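Local coordinates for hypothetical protein ydiI (Escherichia coli, PDB 1VH5) that hydrolyses 1,4-dihydroxy-2-naphthoyl-CoA to 1,4-dihydroxy-2-naphthoate and CoA in menaquinone biosynthesis, and also cleaves a wide range of other acyl-CoA thioesters, at residues W5-T10 with A71-T76; A59-A64 with I87-V92; F25-F30 with T41-S46; V103-H108 with V115-I120. All coordinates share one frame; numbering follows the deposited sequence.

Interaction 1: residues W5-T10 with A71-T76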
loop_
_atom_site.group_PDB
_atom_site.type_symbol
_atom_site.label_atom_id
_atom_site.label_comp_id
_atom_site.label_asym_id
_atom_site.label_seq_id
_atom_site.Cartn_x
_atom_site.Cartn_y
_atom_site.Cartn_z
ATOM N N TRP A 5 5.834 24.892 2.177
ATOM C CA TRP A 5 7.107 24.174 2.288
ATOM C C TRP A 5 8.123 24.948 3.102
ATOM O O TRP A 5 8.155 26.204 3.058
ATOM C CB TRP A 5 7.733 23.876 0.920
ATOM C CG TRP A 5 6.712 23.391 -0.086
ATOM C CD1 TRP A 5 6.307 24.030 -1.225
ATOM C CD2 TRP A 5 5.971 22.161 -0.037
ATOM N NE1 TRP A 5 5.352 23.292 -1.871
ATOM C CE2 TRP A 5 5.126 22.139 -1.167
ATOM C CE3 TRP A 5 5.916 21.092 0.869
ATOM C CZ2 TRP A 5 4.258 21.090 -1.431
ATOM C CZ3 TRP A 5 5.035 20.048 0.616
ATOM C CH2 TRP A 5 4.226 20.054 -0.539
ATOM N N LYS A 6 8.952 24.196 3.821
ATOM C CA LYS A 6 10.114 24.737 4.543
ATOM C C LYS A 6 11.429 24.446 3.857
ATOM O O LYS A 6 12.475 24.982 4.232
ATOM C CB LYS A 6 10.172 24.209 5.966
ATOM C CG LYS A 6 9.049 24.697 6.840
ATOM C CD LYS A 6 9.344 24.264 8.255
ATOM C CE LYS A 6 8.327 24.728 9.238
ATOM N NZ LYS A 6 8.971 24.449 10.544
ATOM N N ARG A 7 11.384 23.604 2.841
ATOM C CA ARG A 7 12.581 23.237 2.102
ATOM C C ARG A 7 12.282 23.460 0.654
ATOM O O ARG A 7 11.168 23.243 0.196
ATOM C CB ARG A 7 12.937 21.762 2.282
ATOM C CG ARG A 7 13.148 21.276 3.697
ATOM C CD ARG A 7 13.538 19.820 3.768
ATOM N NE ARG A 7 13.446 19.234 5.098
ATOM C CZ ARG A 7 14.414 19.218 5.997
ATOM N NH1 ARG A 7 14.211 18.649 7.170
ATOM N NH2 ARG A 7 15.612 19.755 5.731
ATOM N N LYS A 8 13.299 23.876 -0.092
ATOM C CA LYS A 8 13.148 23.983 -1.539
ATOM C C LYS A 8 13.700 22.717 -2.202
ATOM O O LYS A 8 14.720 22.170 -1.798
ATOM C CB LYS A 8 13.850 25.249 -2.066
ATOM C CG LYS A 8 13.492 25.610 -3.512
ATOM C CD LYS A 8 12.190 26.407 -3.593
ATOM C CE LYS A 8 12.430 27.911 -3.684
ATOM N NZ LYS A 8 11.141 28.652 -3.614
ATOM N N ILE A 9 12.985 22.233 -3.198
ATOM C CA ILE A 9 13.440 21.103 -3.998
ATOM C C ILE A 9 12.959 21.271 -5.432
ATOM O O ILE A 9 11.882 21.809 -5.668
ATOM C CB ILE A 9 12.961 19.750 -3.353
ATOM C CG1 ILE A 9 13.830 18.584 -3.825
ATOM C CG2 ILE A 9 11.461 19.483 -3.588
ATOM C CD1 ILE A 9 13.628 17.313 -2.985
ATOM N N THR A 10 13.792 20.866 -6.391
ATOM C CA THR A 10 13.357 20.797 -7.780
ATOM C C THR A 10 12.659 19.467 -8.007
ATOM O O THR A 10 12.861 18.521 -7.234
ATOM C CB THR A 10 14.546 20.865 -8.741
ATOM O OG1 THR A 10 15.521 19.883 -8.351
ATOM C CG2 THR A 10 15.254 22.227 -8.647
ATOM N N ALA A 71 6.128 15.002 1.012
ATOM C CA ALA A 71 5.487 16.291 1.343
ATOM C C ALA A 71 5.725 16.622 2.807
ATOM O O ALA A 71 6.064 17.773 3.169
ATOM C CB ALA A 71 3.991 16.241 1.037
ATOM N N GLY A 72 5.589 15.622 3.665
ATOM C CA GLY A 72 5.815 15.807 5.102
ATOM C C GLY A 72 7.234 16.289 5.371
ATOM O O GLY A 72 7.462 17.246 6.151
ATOM N N TYR A 73 8.234 15.612 4.767
ATOM C CA TYR A 73 9.646 15.999 4.911
ATOM C C TYR A 73 9.853 17.450 4.456
ATOM O O TYR A 73 10.547 18.229 5.135
ATOM C CB TYR A 73 10.511 15.036 4.063
ATOM C CG TYR A 73 11.946 15.547 3.857
ATOM C CD1 TYR A 73 12.881 15.509 4.895
ATOM C CD2 TYR A 73 12.344 16.055 2.618
ATOM C CE1 TYR A 73 14.201 15.990 4.708
ATOM C CE2 TYR A 73 13.662 16.512 2.418
ATOM C CZ TYR A 73 14.566 16.466 3.471
ATOM O OH TYR A 73 15.859 16.937 3.287
ATOM N N LEU A 74 9.233 17.821 3.340
ATOM C CA LEU A 74 9.397 19.175 2.806
ATOM C C LEU A 74 8.799 20.246 3.702
ATOM O O LEU A 74 9.130 21.440 3.518
ATOM C CB LEU A 74 8.838 19.312 1.386
ATOM C CG LEU A 74 9.521 18.441 0.311
ATOM C CD1 LEU A 74 8.725 18.481 -0.983
ATOM C CD2 LEU A 74 10.972 18.883 0.031
ATOM N N CYS A 75 7.984 19.845 4.693
ATOM C CA CYS A 75 7.370 20.769 5.654
ATOM C C CYS A 75 8.104 20.741 6.997
ATOM O O CYS A 75 7.592 21.265 7.997
ATOM C CB CYS A 75 5.873 20.505 5.835
ATOM S SG CYS A 75 4.927 20.879 4.334
ATOM N N THR A 76 9.280 20.119 7.023
ATOM C CA THR A 76 10.162 20.180 8.208
ATOM C C THR A 76 11.427 20.934 7.834
ATOM O O THR A 76 11.620 21.302 6.663
ATOM C CB THR A 76 10.533 18.772 8.759
ATOM O OG1 THR A 76 11.333 18.067 7.787
ATOM C CG2 THR A 76 9.299 17.929 9.073
#

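Interaction 2: residues A59-A64 with I87-V92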
loop_
_atom_site.group_PDB
_atom_site.type_symbol
_atom_site.label_atom_id
_atom_site.label_comp_id
_atom_site.label_asym_id
_atom_site.label_seq_id
_atom_site.Cartn_x
_atom_site.Cartn_y
_atom_site.Cartn_z
ATOM N N ALA A 59 -0.941 -0.747 -4.596
ATOM C CA ALA A 59 -0.146 0.190 -5.387
ATOM C C ALA A 59 -0.626 1.633 -5.227
ATOM O O ALA A 59 0.173 2.539 -5.094
ATOM C CB ALA A 59 -0.178 -0.212 -6.868
ATOM N N SER A 60 -1.939 1.815 -5.130
ATOM C CA SER A 60 -2.501 3.140 -4.848
ATOM C C SER A 60 -1.956 3.656 -3.527
ATOM O O SER A 60 -1.623 4.821 -3.397
ATOM C CB SER A 60 -3.997 3.105 -4.779
ATOM O OG SER A 60 -4.566 2.809 -6.039
ATOM N N VAL A 61 -1.872 2.781 -2.532
ATOM C CA VAL A 61 -1.357 3.176 -1.209
ATOM C C VAL A 61 0.145 3.432 -1.267
ATOM O O VAL A 61 0.648 4.356 -0.625
ATOM C CB VAL A 61 -1.764 2.155 -0.121
ATOM C CG1 VAL A 61 -1.185 2.598 1.234
ATOM C CG2 VAL A 61 -3.295 2.048 -0.036
ATOM N N VAL A 62 0.888 2.645 -2.041
ATOM C CA VAL A 62 2.289 2.993 -2.270
ATOM C C VAL A 62 2.419 4.421 -2.830
ATOM O O VAL A 62 3.234 5.217 -2.361
ATOM C CB VAL A 62 2.994 2.011 -3.227
ATOM C CG1 VAL A 62 4.418 2.501 -3.525
ATOM C CG2 VAL A 62 3.066 0.595 -2.611
ATOM N N LEU A 63 1.605 4.743 -3.818
ATOM C CA LEU A 63 1.646 6.077 -4.414
ATOM C C LEU A 63 1.324 7.138 -3.341
ATOM O O LEU A 63 2.084 8.134 -3.164
ATOM C CB LEU A 63 0.724 6.168 -5.639
ATOM C CG LEU A 63 0.634 7.568 -6.289
ATOM C CD1 LEU A 63 1.999 8.023 -6.831
ATOM C CD2 LEU A 63 -0.400 7.534 -7.405
ATOM N N ALA A 64 0.237 6.926 -2.587
ATOM C CA ALA A 64 -0.183 7.896 -1.573
ATOM C C ALA A 64 0.904 8.078 -0.529
ATOM O O ALA A 64 1.216 9.224 -0.144
ATOM C CB ALA A 64 -1.485 7.457 -0.903
ATOM N N ILE A 87 -1.833 4.940 7.762
ATOM C CA ILE A 87 -2.366 5.299 6.462
ATOM C C ILE A 87 -3.677 4.558 6.261
ATOM O O ILE A 87 -3.824 3.407 6.721
ATOM C CB ILE A 87 -1.339 4.980 5.376
ATOM C CG1 ILE A 87 -1.782 5.533 4.022
ATOM C CG2 ILE A 87 -1.040 3.439 5.297
ATOM C CD1 ILE A 87 -0.714 5.982 3.084
ATOM N N ASN A 88 -4.629 5.208 5.606
ATOM C CA ASN A 88 -5.918 4.598 5.338
ATOM C C ASN A 88 -6.388 5.027 3.971
ATOM O O ASN A 88 -5.965 6.082 3.464
ATOM C CB ASN A 88 -6.918 4.927 6.441
ATOM C CG ASN A 88 -7.116 6.400 6.585
ATOM O OD1 ASN A 88 -7.774 7.024 5.750
ATOM N ND2 ASN A 88 -6.520 6.984 7.616
ATOM N N ALA A 89 -7.214 4.209 3.335
ATOM C CA ALA A 89 -7.667 4.487 1.971
ATOM C C ALA A 89 -8.975 3.832 1.697
ATOM O O ALA A 89 -9.219 2.693 2.155
ATOM C CB ALA A 89 -6.617 4.041 0.927
ATOM N N ASN A 90 -9.797 4.538 0.929
ATOM C CA ASN A 90 -10.944 3.935 0.302
ATOM C C ASN A 90 -10.753 3.759 -1.193
ATOM O O ASN A 90 -10.363 4.710 -1.891
ATOM C CB ASN A 90 -12.153 4.802 0.548
ATOM C CG ASN A 90 -13.381 4.082 0.345
ATOM O OD1 ASN A 90 -13.768 3.844 -0.800
ATOM N ND2 ASN A 90 -14.018 3.636 1.478
ATOM N N HIS A 91 -11.058 2.563 -1.699
ATOM C CA HIS A 91 -10.906 2.276 -3.133
ATOM C C HIS A 91 -12.271 2.444 -3.785
ATOM O O HIS A 91 -13.183 1.646 -3.560
ATOM C CB HIS A 91 -10.448 0.809 -3.290
ATOM C CG HIS A 91 -9.144 0.501 -2.616
ATOM N ND1 HIS A 91 -7.994 1.230 -2.841
ATOM C CD2 HIS A 91 -8.809 -0.483 -1.748
ATOM C CE1 HIS A 91 -7.008 0.727 -2.118
ATOM N NE2 HIS A 91 -7.475 -0.324 -1.461
ATOM N N VAL A 92 -12.445 3.521 -4.545
ATOM C CA VAL A 92 -13.782 3.854 -5.067
ATOM C C VAL A 92 -14.022 3.545 -6.519
ATOM O O VAL A 92 -15.178 3.408 -6.932
ATOM C CB VAL A 92 -14.238 5.273 -4.747
ATOM C CG1 VAL A 92 -14.441 5.432 -3.239
ATOM C CG2 VAL A 92 -13.272 6.277 -5.273
HETATM O O HOH W 1 -7.130 2.037 -5.455
#

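Interaction 3: residues F25-F30 with T41-S46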
loop_
_atom_site.group_PDB
_atom_site.type_symbol
_atom_site.label_atom_id
_atom_site.label_comp_id
_atom_site.label_asym_id
_atom_site.label_seq_id
_atom_site.Cartn_x
_atom_site.Cartn_y
_atom_site.Cartn_z
ATOM N N PHE A 25 11.325 1.598 -8.896
ATOM C CA PHE A 25 10.853 0.305 -9.419
ATOM C C PHE A 25 9.472 0.411 -10.047
ATOM O O PHE A 25 9.217 -0.191 -11.079
ATOM C CB PHE A 25 10.864 -0.744 -8.301
ATOM C CG PHE A 25 10.551 -2.166 -8.755
ATOM C CD1 PHE A 25 11.459 -2.882 -9.533
ATOM C CD2 PHE A 25 9.376 -2.803 -8.353
ATOM C CE1 PHE A 25 11.202 -4.187 -9.933
ATOM C CE2 PHE A 25 9.103 -4.121 -8.760
ATOM C CZ PHE A 25 10.027 -4.804 -9.554
ATOM N N LEU A 26 8.572 1.165 -9.407
ATOM C CA LEU A 26 7.217 1.286 -9.915
ATOM C C LEU A 26 7.006 2.443 -10.900
ATOM O O LEU A 26 5.870 2.677 -11.351
ATOM C CB LEU A 26 6.208 1.403 -8.758
ATOM C CG LEU A 26 6.158 0.246 -7.771
ATOM C CD1 LEU A 26 5.038 0.536 -6.738
ATOM C CD2 LEU A 26 5.856 -1.080 -8.472
ATOM N N ASP A 27 8.076 3.195 -11.187
ATOM C CA ASP A 27 7.990 4.367 -12.079
ATOM C C ASP A 27 7.032 5.422 -11.565
ATOM O O ASP A 27 6.306 6.032 -12.336
ATOM C CB ASP A 27 7.592 3.939 -13.512
ATOM C CG ASP A 27 7.776 5.040 -14.553
ATOM O OD1 ASP A 27 6.920 5.106 -15.474
ATOM O OD2 ASP A 27 8.730 5.851 -14.514
ATOM N N ILE A 28 7.031 5.612 -10.253
ATOM C CA ILE A 28 6.343 6.768 -9.705
ATOM C C ILE A 28 7.157 8.027 -10.062
ATOM O O ILE A 28 8.380 8.059 -9.821
ATOM C CB ILE A 28 6.152 6.567 -8.185
ATOM C CG1 ILE A 28 5.112 5.456 -7.962
ATOM C CG2 ILE A 28 5.663 7.850 -7.522
ATOM C CD1 ILE A 28 5.068 4.891 -6.503
ATOM N N ARG A 29 6.479 9.038 -10.617
ATOM C CA ARG A 29 7.142 10.246 -11.097
ATOM C C ARG A 29 6.447 11.445 -10.460
ATOM O O ARG A 29 5.254 11.675 -10.682
ATOM C CB ARG A 29 6.992 10.380 -12.624
ATOM C CG ARG A 29 7.332 9.179 -13.477
ATOM C CD ARG A 29 7.545 9.522 -14.950
ATOM N NE ARG A 29 7.681 8.334 -15.791
ATOM C CZ ARG A 29 7.056 8.126 -16.949
ATOM N NH1 ARG A 29 7.270 6.997 -17.620
ATOM N NH2 ARG A 29 6.209 9.027 -17.429
ATOM N N PHE A 30 7.207 12.251 -9.723
ATOM C CA PHE A 30 6.682 13.556 -9.286
ATOM C C PHE A 30 6.539 14.507 -10.485
ATOM O O PHE A 30 7.447 14.607 -11.308
ATOM C CB PHE A 30 7.579 14.152 -8.178
ATOM C CG PHE A 30 7.461 13.392 -6.899
ATOM C CD1 PHE A 30 8.226 12.246 -6.650
ATOM C CD2 PHE A 30 6.526 13.765 -5.966
ATOM C CE1 PHE A 30 8.061 11.502 -5.473
ATOM C CE2 PHE A 30 6.327 13.017 -4.809
ATOM C CZ PHE A 30 7.112 11.924 -4.541
ATOM N N THR A 41 2.601 10.830 -10.563
ATOM C CA THR A 41 1.865 9.797 -11.294
ATOM C C THR A 41 2.541 8.431 -11.202
ATOM O O THR A 41 3.674 8.304 -10.824
ATOM C CB THR A 41 1.687 10.158 -12.776
ATOM O OG1 THR A 41 2.987 10.245 -13.388
ATOM C CG2 THR A 41 0.991 11.504 -12.947
ATOM N N MET A 42 1.782 7.401 -11.569
ATOM C CA MET A 42 2.224 6.004 -11.515
ATOM C C MET A 42 1.500 5.228 -12.593
ATOM O O MET A 42 0.302 5.411 -12.788
ATOM C CB MET A 42 1.902 5.399 -10.145
ATOM C CG MET A 42 2.299 3.923 -9.914
ATOM S SD MET A 42 1.831 3.323 -8.295
ATOM C CE MET A 42 0.145 3.313 -8.489
ATOM N N PRO A 43 2.222 4.354 -13.310
ATOM C CA PRO A 43 1.555 3.596 -14.370
ATOM C C PRO A 43 0.686 2.499 -13.770
ATOM O O PRO A 43 0.962 2.003 -12.656
ATOM C CB PRO A 43 2.736 2.952 -15.126
ATOM C CG PRO A 43 3.781 2.749 -14.074
ATOM C CD PRO A 43 3.637 3.977 -13.182
ATOM N N VAL A 44 -0.362 2.158 -14.506
ATOM C CA VAL A 44 -1.168 0.967 -14.264
ATOM C C VAL A 44 -0.569 -0.060 -15.230
ATOM O O VAL A 44 -0.830 -0.037 -16.426
ATOM C CB VAL A 44 -2.684 1.195 -14.516
ATOM C CG1 VAL A 44 -3.473 -0.066 -14.169
ATOM C CG2 VAL A 44 -3.221 2.408 -13.739
ATOM N N ASP A 45 0.322 -0.878 -14.723
ATOM C CA ASP A 45 1.068 -1.830 -15.571
ATOM C C ASP A 45 1.339 -3.135 -14.810
ATOM O O ASP A 45 0.850 -3.362 -13.689
ATOM C CB ASP A 45 2.356 -1.187 -16.127
ATOM C CG ASP A 45 3.434 -0.992 -15.089
ATOM O OD1 ASP A 45 4.501 -0.468 -15.479
ATOM O OD2 ASP A 45 3.337 -1.324 -13.902
ATOM N N SER A 46 2.147 -4.003 -15.376
ATOM C CA SER A 46 2.341 -5.303 -14.793
ATOM C C SER A 46 2.895 -5.243 -13.367
ATOM O O SER A 46 2.694 -6.199 -12.602
ATOM C CB SER A 46 3.193 -6.193 -15.715
ATOM O OG SER A 46 4.501 -5.705 -15.807
#

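Interaction 4: residues V103-H108 with V115-I120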
loop_
_atom_site.group_PDB
_atom_site.type_symbol
_atom_site.label_atom_id
_atom_site.label_comp_id
_atom_site.label_asym_id
_atom_site.label_seq_id
_atom_site.Cartn_x
_atom_site.Cartn_y
_atom_site.Cartn_z
ATOM N N VAL A 103 -2.766 13.454 -5.862
ATOM C CA VAL A 103 -2.756 14.878 -5.550
ATOM C C VAL A 103 -2.793 14.961 -4.022
ATOM O O VAL A 103 -3.763 14.519 -3.413
ATOM C CB VAL A 103 -4.013 15.631 -6.132
ATOM C CG1 VAL A 103 -3.948 17.093 -5.796
ATOM C CG2 VAL A 103 -4.138 15.438 -7.667
ATOM N N CYS A 104 -1.732 15.496 -3.425
ATOM C CA CYS A 104 -1.573 15.470 -1.969
ATOM C C CYS A 104 -1.683 16.904 -1.448
ATOM O O CYS A 104 -0.999 17.807 -1.969
ATOM C CB CYS A 104 -0.177 14.901 -1.673
ATOM S SG CYS A 104 0.320 14.889 0.060
ATOM N N LYS A 105 -2.514 17.108 -0.429
ATOM C CA LYS A 105 -2.664 18.423 0.219
ATOM C C LYS A 105 -2.626 18.215 1.760
ATOM O O LYS A 105 -3.000 17.160 2.252
ATOM C CB LYS A 105 -3.995 19.076 -0.189
ATOM C CG LYS A 105 -5.218 18.582 0.583
ATOM C CD LYS A 105 -6.442 19.398 0.182
ATOM C CE LYS A 105 -7.656 18.964 0.992
ATOM N NZ LYS A 105 -8.905 19.676 0.574
ATOM N N PRO A 106 -2.184 19.197 2.527
ATOM C CA PRO A 106 -2.160 19.042 3.983
ATOM C C PRO A 106 -3.551 19.193 4.606
ATOM O O PRO A 106 -4.338 20.048 4.179
ATOM C CB PRO A 106 -1.248 20.179 4.438
ATOM C CG PRO A 106 -1.522 21.263 3.437
ATOM C CD PRO A 106 -1.674 20.526 2.110
ATOM N N LEU A 107 -3.840 18.377 5.615
ATOM C CA LEU A 107 -4.998 18.598 6.495
ATOM C C LEU A 107 -4.516 19.216 7.799
ATOM O O LEU A 107 -5.273 19.963 8.445
ATOM C CB LEU A 107 -5.767 17.305 6.770
ATOM C CG LEU A 107 -6.398 16.640 5.554
ATOM C CD1 LEU A 107 -7.224 15.427 5.997
ATOM C CD2 LEU A 107 -7.233 17.593 4.684
ATOM N N HIS A 108 -3.268 18.931 8.190
ATOM C CA HIS A 108 -2.718 19.440 9.453
ATOM C C HIS A 108 -1.212 19.461 9.344
ATOM O O HIS A 108 -0.602 18.438 9.022
ATOM C CB HIS A 108 -3.151 18.523 10.625
ATOM C CG HIS A 108 -2.561 18.926 11.930
ATOM N ND1 HIS A 108 -2.825 20.155 12.492
ATOM C CD2 HIS A 108 -1.725 18.287 12.779
ATOM C CE1 HIS A 108 -2.181 20.253 13.645
ATOM N NE2 HIS A 108 -1.506 19.135 13.839
ATOM N N VAL A 115 -1.017 15.584 9.057
ATOM C CA VAL A 115 -1.977 14.743 8.362
ATOM C C VAL A 115 -2.086 15.227 6.931
ATOM O O VAL A 115 -2.263 16.427 6.685
ATOM C CB VAL A 115 -3.361 14.783 9.039
ATOM C CG1 VAL A 115 -4.408 13.882 8.289
ATOM C CG2 VAL A 115 -3.237 14.402 10.532
ATOM N N TRP A 116 -1.948 14.283 5.995
ATOM C CA TRP A 116 -1.957 14.561 4.567
ATOM C C TRP A 116 -3.149 13.839 3.947
ATOM O O TRP A 116 -3.430 12.683 4.321
ATOM C CB TRP A 116 -0.649 14.028 3.961
ATOM C CG TRP A 116 0.549 14.802 4.399
ATOM C CD1 TRP A 116 1.390 14.530 5.422
ATOM C CD2 TRP A 116 0.947 16.067 3.882
ATOM N NE1 TRP A 116 2.354 15.516 5.539
ATOM C CE2 TRP A 116 2.075 16.489 4.619
ATOM C CE3 TRP A 116 0.456 16.894 2.855
ATOM C CZ2 TRP A 116 2.748 17.686 4.350
ATOM C CZ3 TRP A 116 1.138 18.093 2.573
ATOM C CH2 TRP A 116 2.271 18.467 3.328
ATOM N N GLN A 117 -3.824 14.485 2.998
ATOM C CA GLN A 117 -4.869 13.828 2.214
ATOM C C GLN A 117 -4.312 13.617 0.807
ATOM O O GLN A 117 -3.817 14.566 0.152
ATOM C CB GLN A 117 -6.109 14.685 2.181
ATOM C CG GLN A 117 -7.340 14.048 1.468
ATOM C CD GLN A 117 -8.603 14.825 1.825
ATOM O OE1 GLN A 117 -9.169 14.657 2.902
ATOM N NE2 GLN A 117 -8.993 15.710 0.965
ATOM N N ILE A 118 -4.384 12.378 0.310
ATOM C CA ILE A 118 -3.961 12.126 -1.050
ATOM C C ILE A 118 -5.130 11.502 -1.813
ATOM O O ILE A 118 -5.642 10.432 -1.438
ATOM C CB ILE A 118 -2.730 11.209 -1.155
ATOM C CG1 ILE A 118 -1.576 11.650 -0.236
ATOM C CG2 ILE A 118 -2.326 11.145 -2.655
ATOM C CD1 ILE A 118 -1.676 11.114 1.202
ATOM N N GLU A 119 -5.550 12.172 -2.894
ATOM C CA GLU A 119 -6.593 11.635 -3.759
ATOM C C GLU A 119 -5.931 11.173 -5.054
ATOM O O GLU A 119 -5.050 11.861 -5.597
ATOM C CB GLU A 119 -7.672 12.689 -4.037
ATOM C CG GLU A 119 -8.556 13.038 -2.836
ATOM C CD GLU A 119 -9.606 14.109 -3.165
ATOM O OE1 GLU A 119 -9.313 15.047 -3.955
ATOM O OE2 GLU A 119 -10.740 14.028 -2.636
ATOM N N ILE A 120 -6.346 9.999 -5.542
ATOM C CA ILE A 120 -5.716 9.432 -6.734
ATOM C C ILE A 120 -6.772 9.322 -7.804
ATOM O O ILE A 120 -7.844 8.763 -7.588
ATOM C CB ILE A 120 -5.129 8.067 -6.396
ATOM C CG1 ILE A 120 -4.029 8.257 -5.330
ATOM C CG2 ILE A 120 -4.604 7.343 -7.698
ATOM C CD1 ILE A 120 -3.562 7.013 -4.759
HETATM O O HOH W 2 -10.985 17.890 1.186
#

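Interaction 1: residues W5-T10 with A71-T76
Ala71 meets the rim of the Trp5 indole: its carbonyl O lies at the ring edge, 3.6 Å from Trp5 CZ3, and its small CB lets the indole come close to helix 57-74. Tyr73 sets a flat ring against a flat cation. The Arg7 guanidinium stacks on it with centres 4.1 Å apart and planes 6° apart, and Arg7 CD adds a CH-pi contact. The Tyr73 carbonyl O is gripped three times, by Thr76 N, by Thr76 OG1 and by Arg7 NE at 3.1 Å, the last arriving from above the carbonyl plane. Leu74 O accepts Lys6 N at 2.8 Å and, weakly, Arg7 N. The Leu74 side chain packs between Trp5 and Ile9, with CB 3.5 Å from Trp5 CE3, CD1 over one indole face and CD2 against Ile9 CG2. Cys75 SG, 3.6 Å from Trp5 CE3, makes an oblique sulfur-aromatic contact. In Thr76, chi1 of 65° turns OG1 back toward Tyr73 O, where it donates one bond while accepting another from Arg7 NH1 at 3.0 Å. A leucine in place of Arg7 would probably leave the Tyr73 face without its stacked cation and Thr76 OG1 without its donor. Beyond the contact, Arg7 NH2 reaches Gly78 O, Lys6 NZ pairs with Glu77, and Trp5 NE1 donates to Gly34 O. N-H groups of the N-terminal loop thus take up carbonyls near the C-terminal end of the long central helix of a hotdog fold, close to the substrate-binding residue Leu109.

Interaction 2: residues A59-A64 with I87-V92
A water joins Ser60 to His91, lying 2.7 Å from Ser60 OG and 2.9 Å from His91 ND1, and so bridges the central helix of the hotdog fold to strand 81-91 of the sheet that curls around it. The short hydroxyl of Ser60 suits this spot: it points to the strand yet stops short of it, and the water spans the remainder. The two segments run at 132° to each other, with axes 9.5 Å apart at their closest, a spacing that small and branched side chains can fill. Val61 does most of this work. Its CG1 is anti to the backbone N (chi1 179°), which spreads the two methyls along the strand: CG1 packs 3.9 Å from Ile87 CD1, while CG2 rests 4.0 Å from Ala89 CB. The Val61 and Ile87 side chains pass one another head to tail, and Ala64, one turn further on, adds its CB to the same Ile87 methyl. The small side chain of Ala89 lets Val61 settle close to the sheet. His91 belongs to the substrate-binding site, and its NE2 is hydrogen-bonded to Glu65 of the second subunit, the probable nucleophile or proton acceptor. Residues 87-90 of this strand also pair antiparallel with a strand of that subunit, continuing the sheet through the dimer. The imidazole is approached obliquely by the valine methyl, Val61 CG2 standing 4.5 Å from His91 CE1.

Interaction 3: residues F25-F30 with T41-S46
Met42 runs alongside Ile28, both side chains heading in one direction. Met42 CB sits 3.9 Å from Ile28 CG1. The next atom, CG, meets the same Ile28 CG1 and approaches Leu26 O, at 4.0 Å. SD then reaches Ile28 CD1, at 4.0 Å. Up to the sulfur the chain is extended; a bend at chi3 (69°) then brings CE against Ala59 O of helix 57-74. A flexible, unbranched thioether suits this place, since it can follow the isoleucine and still turn onto the helix. The backbone beneath belongs to the beta hairpin of strands 29-33 and 38-43, in the curved sheet of the hotdog fold. Arg29 and Thr41 form one of its antiparallel hydrogen-bonded pairs, with Arg29 N to Thr41 O at 2.9 Å and Thr41 N to Arg29 O at 2.8 Å. Ile28 CA adds a CA-H...O contact to Thr41 O. Ahead of the strand, Asp27 adopts positive phi (60°) in a Schellman motif that ends the preceding helix. Pro43, which has no N-H to offer, sets its ring against this turn, with CD 3.2 Å from Leu26 O and CG beside Asp27 CB. Asp27 OD1 is salt-bridged to Arg99, and Thr41 OG1 bonds to Glu31.

Interaction 4: residues V103-H108 with V115-I120
Trp116 leans across to Pro106 because its CG is anti to the carbonyl carbon (chi1 -69°), which carries the six-membered ring over the neighbouring strand. Pro106 CB makes an off-centre CH-pi contact there, 3.7 Å from Trp116 CZ3. Cys104 has its SG anti to the backbone N (chi1 175°), which brings the sulfur obliquely to the ring, 3.4 Å from Trp116 CE3, and against Ile118 CG1. Trp116 NE1 is hydrogen-bonded to Gln114 OE1. A phenylalanine in place of Trp116 would probably leave Gln114 OE1 without the indole N-H and reduce the cover over Pro106. Strands 99-106 and 113-121 are antiparallel neighbours in the hotdog sheet, and a classic beta bulge interrupts the pairing: Val115 O accepts both Leu107 N, at 2.7 Å, and His108 N, at 3.1 Å. Pairing resumes between Val115 and His108, part of the substrate site. On the face opposite the indole, Lys105 CG lies between backbone N and carbonyl carbon (chi1 81°), and its extended chain runs alongside Gln117. Lys105 CE comes 3.5 Å from Gln117 NE2, and one water accepts from both Lys105 NZ and Gln117 NE2. Long polar chains suit this outward face.

Interactions 1 and 2 take hold of different parts of helix 57-74. Interaction 2 is buried, its direct contacts mostly apolar, with a water-bridged polar edge at His91; the others are only partly buried. Interaction 1, at the C-terminal end, mixes carbonyl bonds with a stacked cation. Interaction 4 is a strand pairing; interaction 3, in the same sheet, combines the open end of a hairpin with the turn before it. Trp116 and Cys104 of interaction 4 pack on Ala71 of interaction 1, while Ile118 and Ile120 touch the helix segment of interaction 2. Ile28 and Leu26 of interaction 3 meet Leu63 and Val62 there. Within the dimer, the second subunit reaches interactions 2 and 3 alone.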